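Local atomic coordinates of Adenylate/guanylate cyclase/hydrolase, alpha/beta fold family (PDB entry 3MR7), a protein that probably forms cyclic nucleotides, the part present here being its adenylate/guanylate cyclase catalytic domain, taken from a longer protein that also carries an alpha/beta-hydrolase domain. Residues A[8-13]-A[118-123]; A[13-18]-A[27-32]; A[35-40]-A[50-55]; A[43-48]-A[58-63]; A[72-77]-A[96-101]. All coordinates share one frame; numbering follows the deposited sequence.

Contact 1. Residues A[8-13]-A[118-123]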
# COMPACT_ATOMS: atom_id res chain seq x y z
N CYS A 8 18.45 15.99 2.81
CA CYS A 8 17.10 16.52 2.62
C CYS A 8 16.05 15.75 3.35
O CYS A 8 16.19 14.57 3.59
CB CYS A 8 16.72 16.56 1.13
SG CYS A 8 16.55 18.22 0.45
N ALA A 9 14.97 16.44 3.69
CA ALA A 9 13.81 15.80 4.26
C ALA A 9 12.84 15.52 3.12
O ALA A 9 12.29 16.43 2.52
CB ALA A 9 13.19 16.71 5.28
N ILE A 10 12.64 14.25 2.82
CA ILE A 10 11.71 13.85 1.78
C ILE A 10 10.41 13.37 2.42
O ILE A 10 10.42 12.67 3.44
CB ILE A 10 12.29 12.73 0.93
CG1 ILE A 10 13.53 13.22 0.22
CG2 ILE A 10 11.30 12.26 -0.09
CD1 ILE A 10 14.72 13.17 1.04
N LEU A 11 9.30 13.75 1.79
CA LEU A 11 7.95 13.41 2.21
C LEU A 11 7.21 12.81 1.02
O LEU A 11 7.12 13.43 -0.02
CB LEU A 11 7.26 14.67 2.74
CG LEU A 11 5.74 14.91 2.72
CD1 LEU A 11 4.87 13.73 2.30
CD2 LEU A 11 5.29 15.45 4.06
N ALA A 12 6.72 11.57 1.16
CA ALA A 12 5.89 10.94 0.14
C ALA A 12 4.47 10.77 0.67
O ALA A 12 4.28 10.43 1.83
CB ALA A 12 6.48 9.57 -0.29
N ALA A 13 3.49 10.97 -0.21
CA ALA A 13 2.07 10.80 0.12
C ALA A 13 1.24 10.22 -1.01
O ALA A 13 1.48 10.50 -2.18
CB ALA A 13 1.48 12.14 0.59
N ASN A 118 13.72 6.51 -2.17
CA ASN A 118 13.05 5.22 -2.23
C ASN A 118 12.48 4.81 -0.89
O ASN A 118 11.41 4.24 -0.80
CB ASN A 118 14.01 4.15 -2.76
CG ASN A 118 14.25 4.29 -4.26
OD1 ASN A 118 13.86 5.30 -4.85
ND2 ASN A 118 14.86 3.29 -4.88
N VAL A 119 13.20 5.16 0.16
CA VAL A 119 12.77 4.85 1.50
C VAL A 119 11.57 5.71 1.95
O VAL A 119 10.68 5.24 2.68
CB VAL A 119 13.98 4.89 2.45
CG1 VAL A 119 13.58 4.78 3.93
CG2 VAL A 119 14.92 3.76 2.05
N ALA A 120 11.49 6.96 1.49
CA ALA A 120 10.36 7.80 1.86
C ALA A 120 9.09 7.23 1.24
O ALA A 120 8.03 7.16 1.87
CB ALA A 120 10.56 9.23 1.41
N ALA A 121 9.24 6.81 -0.02
CA ALA A 121 8.15 6.26 -0.81
C ALA A 121 7.61 4.99 -0.19
O ALA A 121 6.39 4.80 -0.11
CB ALA A 121 8.66 5.97 -2.20
N ARG A 122 8.52 4.11 0.22
CA ARG A 122 8.15 2.86 0.86
C ARG A 122 7.43 3.11 2.19
O ARG A 122 6.44 2.46 2.52
CB ARG A 122 9.39 2.00 1.07
CG ARG A 122 9.10 0.60 1.52
CD ARG A 122 8.08 -0.03 0.60
NE ARG A 122 7.65 -1.26 1.23
CZ ARG A 122 6.67 -2.04 0.83
NH1 ARG A 122 5.94 -1.72 -0.24
NH2 ARG A 122 6.41 -3.14 1.53
N LEU A 123 7.92 4.09 2.96
CA LEU A 123 7.27 4.44 4.21
C LEU A 123 5.83 4.85 3.98
O LEU A 123 4.95 4.47 4.73
CB LEU A 123 8.07 5.53 4.93
CG LEU A 123 9.04 5.03 6.02
CD1 LEU A 123 9.53 3.62 5.73
CD2 LEU A 123 10.22 5.97 6.23
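Ile10 and Ala120 make the tight part of this contact: the CG2 branch of Ile10 comes to 3.5 Å from Ala120 CB. That branch lies trans to the backbone N while CG1 sits beside it (chi1 -63°), and it is CG2 that turns to the helix. Two residues along the strand, Ala12 sets its methyl against the helix backbone, with CB 3.6 Å from Ala120 O and 3.7 Å from Ala121 CA. With alanines on both sides, the axes of segments 8-13 and 118-123 approach to 7.0 Å, with 36° between their directions. Leu11 and Ala13 point to the other face of the sheet, where both meet Ile98. The packing slackens at Ala121, whose CB points away from the strand and which is partly open to solvent. Farther round the helix, Arg122 points away from the strand, and its NH2 is hydrogen-bonded to Ile126 O of the second subunit. No hydrogen bond links the two segments; strand 4-15 spends its backbone groups on strands 59-64 and 96-107. The helix is therefore held to the sheet here by apolar contact between small groups alone.

Contact 2. Residues A[13-18]-A[27-32]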
# COMPACT_ATOMS: atom_id res chain seq x y z
N ALA A 13 3.49 10.97 -0.21
CA ALA A 13 2.07 10.80 0.12
C ALA A 13 1.24 10.22 -1.01
O ALA A 13 1.48 10.50 -2.18
CB ALA A 13 1.48 12.14 0.59
N ASP A 14 0.24 9.41 -0.66
CA ASP A 14 -0.69 8.81 -1.63
C ASP A 14 -2.06 8.75 -0.98
O ASP A 14 -2.20 8.99 0.21
CB ASP A 14 -0.24 7.39 -1.97
CG ASP A 14 -0.71 6.90 -3.35
OD1 ASP A 14 -1.63 7.49 -4.01
OD2 ASP A 14 -0.14 5.86 -3.76
N MSE A 15 -3.07 8.44 -1.76
CA MSE A 15 -4.41 8.36 -1.24
C MSE A 15 -4.74 6.92 -0.99
O MSE A 15 -4.51 6.07 -1.85
CB MSE A 15 -5.41 8.90 -2.23
CG MSE A 15 -6.80 9.02 -1.61
SE MSE A 15 -8.24 9.34 -2.90
CE MSE A 15 -9.74 9.43 -1.69
N ALA A 16 -5.29 6.63 0.18
CA ALA A 16 -5.66 5.26 0.51
C ALA A 16 -6.99 4.96 -0.13
O ALA A 16 -7.74 5.88 -0.48
CB ALA A 16 -5.78 5.10 2.00
N GLY A 17 -7.29 3.68 -0.29
CA GLY A 17 -8.68 3.27 -0.41
C GLY A 17 -9.25 3.35 -1.80
O GLY A 17 -8.55 3.64 -2.77
N TYR A 18 -10.55 3.09 -1.90
CA TYR A 18 -11.29 3.22 -3.14
C TYR A 18 -10.75 2.39 -4.29
O TYR A 18 -10.54 2.90 -5.37
CB TYR A 18 -11.46 4.69 -3.52
CG TYR A 18 -12.50 5.35 -2.65
CD1 TYR A 18 -13.85 5.15 -2.91
CD2 TYR A 18 -12.15 6.11 -1.53
CE1 TYR A 18 -14.83 5.71 -2.10
CE2 TYR A 18 -13.13 6.66 -0.70
CZ TYR A 18 -14.47 6.46 -1.01
OH TYR A 18 -15.49 6.99 -0.25
N THR A 27 -16.39 9.94 -9.11
CA THR A 27 -16.17 11.34 -9.36
C THR A 27 -16.35 12.20 -8.11
O THR A 27 -15.51 13.07 -7.83
CB THR A 27 -17.02 11.81 -10.53
OG1 THR A 27 -18.24 11.06 -10.54
CG2 THR A 27 -16.26 11.54 -11.87
N ASP A 28 -17.40 11.94 -7.33
CA ASP A 28 -17.58 12.67 -6.07
C ASP A 28 -16.33 12.62 -5.19
O ASP A 28 -15.79 13.65 -4.78
CB ASP A 28 -18.76 12.13 -5.29
CG ASP A 28 -20.10 12.63 -5.83
OD1 ASP A 28 -20.12 13.65 -6.55
OD2 ASP A 28 -21.13 11.99 -5.52
N VAL A 29 -15.87 11.40 -4.89
CA VAL A 29 -14.67 11.21 -4.10
C VAL A 29 -13.42 11.80 -4.76
O VAL A 29 -12.61 12.45 -4.10
CB VAL A 29 -14.48 9.70 -3.69
CG1 VAL A 29 -13.10 9.46 -3.16
CG2 VAL A 29 -15.50 9.30 -2.65
N LEU A 30 -13.24 11.58 -6.06
CA LEU A 30 -12.07 12.11 -6.75
C LEU A 30 -12.05 13.65 -6.78
O LEU A 30 -10.97 14.25 -6.80
CB LEU A 30 -11.98 11.56 -8.17
CG LEU A 30 -12.00 10.04 -8.33
CD1 LEU A 30 -12.08 9.70 -9.79
CD2 LEU A 30 -10.76 9.39 -7.71
N ASN A 31 -13.23 14.27 -6.77
CA ASN A 31 -13.31 15.72 -6.69
C ASN A 31 -13.02 16.28 -5.31
O ASN A 31 -12.46 17.38 -5.18
CB ASN A 31 -14.67 16.23 -7.13
CG ASN A 31 -14.88 16.08 -8.60
OD1 ASN A 31 -13.93 15.94 -9.37
ND2 ASN A 31 -16.14 16.11 -9.02
N ARG A 32 -13.43 15.55 -4.28
CA ARG A 32 -13.08 15.92 -2.92
C ARG A 32 -11.56 15.96 -2.80
O ARG A 32 -11.01 16.95 -2.32
CB ARG A 32 -13.65 14.92 -1.92
CG ARG A 32 -14.73 15.48 -1.01
CD ARG A 32 -14.48 15.12 0.47
NE ARG A 32 -14.94 13.83 1.03
CZ ARG A 32 -15.70 12.90 0.45
NH1 ARG A 32 -16.02 11.79 1.12
NH2 ARG A 32 -16.15 13.05 -0.80
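Where strand 4-15 runs out into the connection to helix 27-47, Met15 and Tyr18 close on Val29 in the first turns of that helix. The ring of Tyr18 lies flat against the valine: Val29 CG1 sits 3.8 Å from the ring centroid and 15° off the ring normal, a CH-pi contact over one face. The second methyl takes the phenol end, Val29 CG2 lying 3.4 Å from Tyr18 CZ. The hydroxyl itself is hydrogen-bonded to the carbonyl O of Glu92, which helps fix where the ring lies. Met15, a selenomethionine in this model, reaches the same valine from the strand. Its chain is stretched out from the backbone, with CG trans to N (chi1 -172°), and carries CE to 3.7 Å from Val29 CG1, so this one methyl is shared by the ring face and the methionine end. Beside it, Asp14 OD1 accepts the backbone N of Met15 at 2.8 Å and also hydrogen-bonds Ser19 OG of the second subunit; Arg20 of that subunit packs on both Met15 and Tyr18. Such packing of strand end and loop on the first turns of the following helix is typical of a beta-alpha connection, here the first of the cyclase catalytic domain.

Contact 3. Residues A[35-40]-A[50-55]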
# COMPACT_ATOMS: atom_id res chain seq x y z
N LEU A 35 -9.99 18.82 -4.24
CA LEU A 35 -10.19 19.95 -3.32
C LEU A 35 -9.19 20.01 -2.18
O LEU A 35 -8.63 21.05 -1.92
CB LEU A 35 -11.57 19.90 -2.68
CG LEU A 35 -11.70 21.10 -1.76
CD1 LEU A 35 -11.48 22.36 -2.59
CD2 LEU A 35 -13.03 21.11 -1.09
N TYR A 36 -9.02 18.89 -1.49
CA TYR A 36 -8.09 18.83 -0.35
C TYR A 36 -6.67 19.12 -0.78
O TYR A 36 -5.95 19.89 -0.13
CB TYR A 36 -8.16 17.46 0.36
CG TYR A 36 -9.43 17.19 1.13
CD1 TYR A 36 -10.13 18.20 1.77
CD2 TYR A 36 -9.92 15.90 1.22
CE1 TYR A 36 -11.28 17.93 2.49
CE2 TYR A 36 -11.07 15.62 1.93
CZ TYR A 36 -11.74 16.63 2.57
OH TYR A 36 -12.88 16.30 3.27
N ARG A 37 -6.25 18.51 -1.88
CA ARG A 37 -4.94 18.82 -2.43
C ARG A 37 -4.77 20.33 -2.57
O ARG A 37 -3.71 20.87 -2.31
CB ARG A 37 -4.76 18.17 -3.80
CG ARG A 37 -3.62 18.75 -4.60
CD ARG A 37 -2.27 18.26 -4.12
NE ARG A 37 -1.61 17.50 -5.17
CZ ARG A 37 -0.62 17.96 -5.91
NH1 ARG A 37 -0.13 19.17 -5.69
NH2 ARG A 37 -0.09 17.19 -6.85
N ARG A 38 -5.83 21.02 -2.96
CA ARG A 38 -5.69 22.43 -3.26
C ARG A 38 -5.82 23.30 -2.05
O ARG A 38 -5.10 24.29 -1.90
CB ARG A 38 -6.70 22.86 -4.32
CG ARG A 38 -6.15 22.77 -5.69
CD ARG A 38 -7.27 22.63 -6.72
NE ARG A 38 -7.03 21.40 -7.45
CZ ARG A 38 -6.37 21.37 -8.60
NH1 ARG A 38 -5.93 22.51 -9.13
NH2 ARG A 38 -6.16 20.22 -9.21
N GLU A 39 -6.73 22.92 -1.17
CA GLU A 39 -7.06 23.73 -0.01
C GLU A 39 -6.31 23.34 1.26
O GLU A 39 -6.23 24.14 2.17
CB GLU A 39 -8.56 23.70 0.24
CG GLU A 39 -8.97 22.96 1.48
CD GLU A 39 -10.35 23.35 1.97
OE1 GLU A 39 -11.30 22.56 1.75
OE2 GLU A 39 -10.49 24.43 2.59
N LEU A 40 -5.75 22.14 1.32
CA LEU A 40 -5.22 21.64 2.59
C LEU A 40 -3.77 21.29 2.44
O LEU A 40 -2.91 21.88 3.09
CB LEU A 40 -6.00 20.41 2.99
CG LEU A 40 -6.26 20.13 4.45
CD1 LEU A 40 -7.57 19.36 4.53
CD2 LEU A 40 -5.12 19.33 5.08
N GLY A 50 8.28 23.86 2.19
CA GLY A 50 8.56 22.75 1.30
C GLY A 50 8.34 23.07 -0.16
O GLY A 50 7.81 24.13 -0.50
N GLN A 51 8.77 22.15 -1.01
CA GLN A 51 8.45 22.20 -2.43
C GLN A 51 7.99 20.85 -2.86
O GLN A 51 8.62 19.84 -2.55
CB GLN A 51 9.68 22.52 -3.28
CG GLN A 51 10.55 23.63 -2.80
CD GLN A 51 11.76 23.75 -3.68
OE1 GLN A 51 12.88 23.91 -3.20
NE2 GLN A 51 11.54 23.66 -4.99
N ILE A 52 6.89 20.82 -3.61
CA ILE A 52 6.53 19.63 -4.34
C ILE A 52 7.59 19.36 -5.40
O ILE A 52 7.98 20.26 -6.10
CB ILE A 52 5.21 19.80 -5.03
CG1 ILE A 52 4.08 19.73 -3.99
CG2 ILE A 52 5.06 18.73 -6.08
CD1 ILE A 52 2.87 20.59 -4.35
N VAL A 53 8.07 18.13 -5.49
CA VAL A 53 8.98 17.74 -6.55
C VAL A 53 8.18 17.20 -7.72
O VAL A 53 8.52 17.45 -8.85
CB VAL A 53 9.87 16.61 -6.10
CG1 VAL A 53 10.54 15.96 -7.30
CG2 VAL A 53 10.89 17.11 -5.07
N LYS A 54 7.13 16.44 -7.46
CA LYS A 54 6.37 15.84 -8.54
C LYS A 54 5.26 14.90 -8.06
O LYS A 54 5.33 14.35 -6.97
CB LYS A 54 7.29 15.03 -9.43
CG LYS A 54 7.59 13.67 -8.90
CD LYS A 54 8.91 13.21 -9.44
CE LYS A 54 9.07 11.74 -9.31
NZ LYS A 54 10.46 11.41 -9.65
N THR A 55 4.23 14.73 -8.86
CA THR A 55 3.29 13.69 -8.53
C THR A 55 3.33 12.76 -9.71
O THR A 55 3.36 13.19 -10.85
CB THR A 55 1.89 14.23 -8.24
OG1 THR A 55 1.26 14.57 -9.47
CG2 THR A 55 1.98 15.46 -7.43
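Arg37 and Thr55 approach from opposite directions, the arginine reaching out from helix 35-40 and the threonine from strand 51-55, while Ile52 slants across the arginine's end. The guanidinium gets there by a bent path: CG leaves trans to the backbone N, and the chain then turns at chi2 (78°) and again at chi3 (116°). Thr55 OG1 lies in the guanidinium plane, off its edge, but at 3.9 Å from Arg37 NH2 it makes no hydrogen bond. Its methyl, CG2, is modelled so close to NH2 that the detail of this pairing is doubtful. Ile52 offers CD1 to the other amino group, 3.6 Å from Arg37 NH1, approaching the flat group at a slant. Val53 and Lys54, between these two residues, form a classic beta bulge opposite Leu61, and Lys54 turns away from the helix to pair with Asp111. The arginine's charge is answered along its own helix, by a salt bridge from NH1 to Asp42 OD1. Met60 of the adjoining strand and Leu21 of the second subunit also touch the arginine, so this partly exposed spot lies near the dimer interface. No hydrogen bond spans the segments, and the sound contact is that with the Ile52 methyl; the salt bridge to Asp42 is what would be expected to hold the arginine's charged end in place.

Contact 4. Residues A[43-48]-A[58-63]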
# COMPACT_ATOMS: atom_id res chain seq x y z
N PRO A 43 -1.26 24.09 0.31
CA PRO A 43 -0.99 25.17 1.27
C PRO A 43 -0.07 24.82 2.46
O PRO A 43 0.87 25.56 2.71
CB PRO A 43 -2.39 25.52 1.76
CG PRO A 43 -3.19 25.34 0.53
CD PRO A 43 -2.69 24.03 -0.01
N ALA A 44 -0.34 23.72 3.16
CA ALA A 44 0.46 23.34 4.32
C ALA A 44 1.92 23.16 3.93
O ALA A 44 2.82 23.48 4.70
CB ALA A 44 -0.11 22.02 4.98
N ILE A 45 2.13 22.63 2.74
CA ILE A 45 3.47 22.36 2.24
C ILE A 45 4.22 23.65 1.96
O ILE A 45 5.37 23.81 2.36
CB ILE A 45 3.43 21.55 0.95
CG1 ILE A 45 3.10 20.07 1.23
CG2 ILE A 45 4.74 21.68 0.23
CD1 ILE A 45 3.12 19.15 0.02
N ALA A 46 3.57 24.58 1.26
CA ALA A 46 4.10 25.93 1.08
C ALA A 46 4.33 26.66 2.40
O ALA A 46 5.43 27.13 2.67
CB ALA A 46 3.19 26.73 0.21
N GLN A 47 3.30 26.78 3.22
CA GLN A 47 3.46 27.39 4.54
C GLN A 47 4.70 26.87 5.26
O GLN A 47 5.36 27.63 5.98
CB GLN A 47 2.23 27.17 5.42
CG GLN A 47 1.55 28.46 5.89
CD GLN A 47 2.28 29.12 7.05
OE1 GLN A 47 2.62 28.46 8.03
NE2 GLN A 47 2.51 30.43 6.94
N ALA A 48 5.02 25.59 5.06
CA ALA A 48 6.08 24.93 5.81
C ALA A 48 7.46 25.00 5.14
O ALA A 48 8.40 24.36 5.59
CB ALA A 48 5.71 23.45 6.04
N ASP A 58 3.01 7.00 -8.63
CA ASP A 58 3.43 6.51 -7.33
C ASP A 58 2.90 7.41 -6.24
O ASP A 58 3.00 7.10 -5.06
CB ASP A 58 4.97 6.47 -7.23
CG ASP A 58 5.61 5.34 -8.07
OD1 ASP A 58 4.94 4.31 -8.31
OD2 ASP A 58 6.80 5.47 -8.47
N GLY A 59 2.36 8.55 -6.64
CA GLY A 59 1.92 9.54 -5.67
C GLY A 59 2.79 10.77 -5.71
O GLY A 59 3.48 11.01 -6.70
N MSE A 60 2.76 11.55 -4.64
CA MSE A 60 3.48 12.82 -4.63
C MSE A 60 4.73 12.82 -3.75
O MSE A 60 4.83 12.08 -2.79
CB MSE A 60 2.54 13.94 -4.24
CG MSE A 60 3.20 14.99 -3.39
SE MSE A 60 1.86 16.18 -2.67
CE MSE A 60 1.68 17.32 -4.25
N LEU A 61 5.67 13.68 -4.09
CA LEU A 61 6.96 13.69 -3.44
C LEU A 61 7.33 15.13 -3.17
O LEU A 61 7.33 15.94 -4.08
CB LEU A 61 7.97 13.10 -4.39
CG LEU A 61 9.25 12.49 -3.88
CD1 LEU A 61 8.93 11.47 -2.87
CD2 LEU A 61 9.91 11.84 -5.07
N ALA A 62 7.62 15.48 -1.93
CA ALA A 62 7.96 16.87 -1.65
C ALA A 62 9.18 16.90 -0.78
O ALA A 62 9.51 15.91 -0.16
CB ALA A 62 6.81 17.61 -0.99
N ARG A 63 9.85 18.04 -0.72
CA ARG A 63 11.04 18.11 0.09
C ARG A 63 11.11 19.38 0.88
O ARG A 63 10.58 20.41 0.49
CB ARG A 63 12.29 17.96 -0.77
CG ARG A 63 12.61 19.19 -1.59
CD ARG A 63 13.59 18.82 -2.67
NE ARG A 63 13.66 19.88 -3.66
CZ ARG A 63 14.45 20.94 -3.55
NH1 ARG A 63 15.24 21.09 -2.49
NH2 ARG A 63 14.45 21.85 -4.51
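Ile45 keeps CG1 trans to its carbonyl carbon (chi1 -75°) and continues straight on through chi2 (-176°), which sends CD1 out from the helix as a single probe toward Met60 and Ala62. From the strand, Met60, a selenomethionine here, turns its selenium to the helix. The two ends meet at Ile45 CD1, 4.2 Å from Met60 SE. The same methyl lies 4.1 Å from Ala62 CB, and since Met60 and Ala62 stand two residues apart they point to the same face of the strand, with CD1 resting over both. The reach of the isoleucine spans about half of the 8.1 Å between Ile45 CA and Ala62 CA, the nearest backbone pair. All three residues are buried, and no hydrogen bond joins the segments, so the contact is purely apolar and comparatively light. Leu61, between the two, points to the opposite face, where it packs on Ile10 and Ala12 of strand 4-15. On the near face, Met60 also touches Ile52 and Thr55 of strand 51-56, while Ile45 meets Cys73 of helix 67-84, so the end of helix 27-47 lies over strand 59-64 with the second helix at its flank.

Contact 5. Residues A[72-77]-A[96-101]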
# COMPACT_ATOMS: atom_id res chain seq x y z
N ARG A 72 5.75 18.61 10.78
CA ARG A 72 4.61 19.43 11.17
C ARG A 72 3.66 19.56 10.00
O ARG A 72 2.44 19.66 10.16
CB ARG A 72 5.05 20.82 11.60
CG ARG A 72 5.86 20.82 12.88
CD ARG A 72 6.58 22.15 13.01
NE ARG A 72 7.18 22.36 14.32
CZ ARG A 72 7.66 23.53 14.73
NH1 ARG A 72 7.61 24.59 13.92
NH2 ARG A 72 8.18 23.65 15.94
N CYS A 73 4.23 19.56 8.82
CA CYS A 73 3.41 19.66 7.63
C CYS A 73 2.49 18.44 7.52
O CYS A 73 1.29 18.59 7.32
CB CYS A 73 4.31 19.84 6.41
SG CYS A 73 3.49 19.86 4.85
N ALA A 74 3.05 17.24 7.68
CA ALA A 74 2.26 16.00 7.65
C ALA A 74 1.25 15.92 8.80
O ALA A 74 0.14 15.42 8.65
CB ALA A 74 3.18 14.75 7.66
N LEU A 75 1.67 16.36 9.97
CA LEU A 75 0.77 16.33 11.09
C LEU A 75 -0.39 17.30 10.84
O LEU A 75 -1.52 17.00 11.18
CB LEU A 75 1.55 16.66 12.35
CG LEU A 75 2.32 15.48 12.92
CD1 LEU A 75 3.25 15.96 14.01
CD2 LEU A 75 1.37 14.43 13.47
N GLU A 76 -0.08 18.45 10.23
CA GLU A 76 -1.06 19.49 9.92
C GLU A 76 -2.11 18.95 8.98
O GLU A 76 -3.32 19.09 9.21
CB GLU A 76 -0.38 20.68 9.26
CG GLU A 76 -1.27 21.92 9.15
CD GLU A 76 -0.66 23.07 8.31
OE1 GLU A 76 0.59 23.16 8.21
OE2 GLU A 76 -1.44 23.88 7.76
N ILE A 77 -1.63 18.35 7.90
CA ILE A 77 -2.46 17.66 6.95
C ILE A 77 -3.33 16.52 7.54
O ILE A 77 -4.54 16.54 7.37
CB ILE A 77 -1.59 17.09 5.83
CG1 ILE A 77 -0.90 18.25 5.11
CG2 ILE A 77 -2.44 16.26 4.85
CD1 ILE A 77 -0.01 17.81 3.97
N TYR A 96 -5.23 10.02 3.43
CA TYR A 96 -3.91 9.92 2.85
C TYR A 96 -2.98 8.98 3.66
O TYR A 96 -3.25 8.70 4.83
CB TYR A 96 -3.33 11.31 2.69
CG TYR A 96 -4.11 12.14 1.70
CD1 TYR A 96 -4.01 11.91 0.34
CD2 TYR A 96 -4.93 13.17 2.13
CE1 TYR A 96 -4.71 12.68 -0.57
CE2 TYR A 96 -5.64 13.93 1.26
CZ TYR A 96 -5.53 13.70 -0.09
OH TYR A 96 -6.26 14.49 -0.97
N ARG A 97 -1.93 8.47 3.03
CA ARG A 97 -0.82 7.79 3.74
C ARG A 97 0.40 8.70 3.58
O ARG A 97 0.54 9.36 2.55
CB ARG A 97 -0.51 6.42 3.13
CG ARG A 97 -1.53 5.33 3.44
CD ARG A 97 -0.98 4.01 3.04
NE ARG A 97 -0.56 4.12 1.66
CZ ARG A 97 -1.30 3.72 0.64
NH1 ARG A 97 -2.47 3.15 0.88
NH2 ARG A 97 -0.88 3.89 -0.61
N ILE A 98 1.27 8.77 4.58
CA ILE A 98 2.44 9.63 4.44
C ILE A 98 3.67 9.01 5.01
O ILE A 98 3.63 8.45 6.09
CB ILE A 98 2.24 11.00 5.08
CG1 ILE A 98 1.09 11.74 4.39
CG2 ILE A 98 3.53 11.81 5.00
CD1 ILE A 98 0.58 12.94 5.14
N GLY A 99 4.75 9.08 4.25
CA GLY A 99 6.07 8.66 4.69
C GLY A 99 7.06 9.82 4.63
O GLY A 99 6.98 10.72 3.80
N ILE A 100 8.01 9.81 5.53
CA ILE A 100 9.00 10.88 5.59
C ILE A 100 10.32 10.24 5.91
O ILE A 100 10.37 9.38 6.75
CB ILE A 100 8.66 11.86 6.70
CG1 ILE A 100 7.31 12.49 6.43
CG2 ILE A 100 9.73 12.93 6.78
CD1 ILE A 100 6.89 13.45 7.46
N ASN A 101 11.39 10.63 5.23
CA ASN A 101 12.70 10.07 5.50
C ASN A 101 13.77 11.15 5.36
O ASN A 101 13.46 12.27 4.99
CB ASN A 101 12.98 8.90 4.57
CG ASN A 101 14.33 8.26 4.83
OD1 ASN A 101 14.77 8.16 5.97
ND2 ASN A 101 15.00 7.83 3.76
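Apolar contacts carry the whole of the meeting between Ala74 and the isoleucines Ile98 and Ile100. The methyl of Ala74 points at the strand and receives two branches of Ile98, whose CG2 and CD1 each lie 4.0 Å from Ala74 CB. Ile100 adds the end of its long branch, CD1 standing 3.9 Å from the same Ala74 CB. Both isoleucines hold CG1 trans to the carbonyl carbon (chi1 -62° and -61°) and extend it fully, and because they are two residues apart they face the helix side by side, with Gly99 between them. The small alanine lets the helix come close, to 7.1 Å between Ala74 CA and Ile98 CA. One turn on, Ile77 adds looser cover, its CG2 lying 4.5 Å from Ile98 CD1, with the Tyr96 ring farther along.

In the fold this is one side of a split beta-alpha-beta crossover: helix 67-84 leaves strand 59-64 and returns to the parallel strand 96-107, with strand 4-15 running antiparallel between the two, as in the ferredoxin-like core of nucleotide cyclase domains.

Among the backbone hydrogen bonds, Gly99 pairs with Ala12 of strand 4-15, and Ile98 and Ile100 both pair with Cys133 of strand 132-135; Tyr96 O instead takes Gln78 NE2 from helix 67-84.

The polar side chains of Arg97 and Asn101 work away from the apolar patch. Arg97 forms a salt bridge to Glu124 of helix 115-126, on the other face, and Asn101 gives its ND2 to Ala116 O and pairs through OD1 with Ser135 OG.

Contacts 1, 4 and 5 are buried and apolar and pack helices on the central sheet: contact 1 on one face, contacts 4 and 5 on the other. Strand 8-13 is hydrogen-bonded to both 58-63 and 96-101, so these three share one continuous layer. Contacts 2, 3 and 4 follow helix 27-47 from start to end, from an aromatic clasp at the first turns through an arginine at the partly exposed middle to an isoleucine at the last. Contact 3, the surface member, is the one that brings a charged group across; its centre lies about 5 Å from that of contact 4. Contact 2 is buried too, although its centre lies farthest from that of the chain.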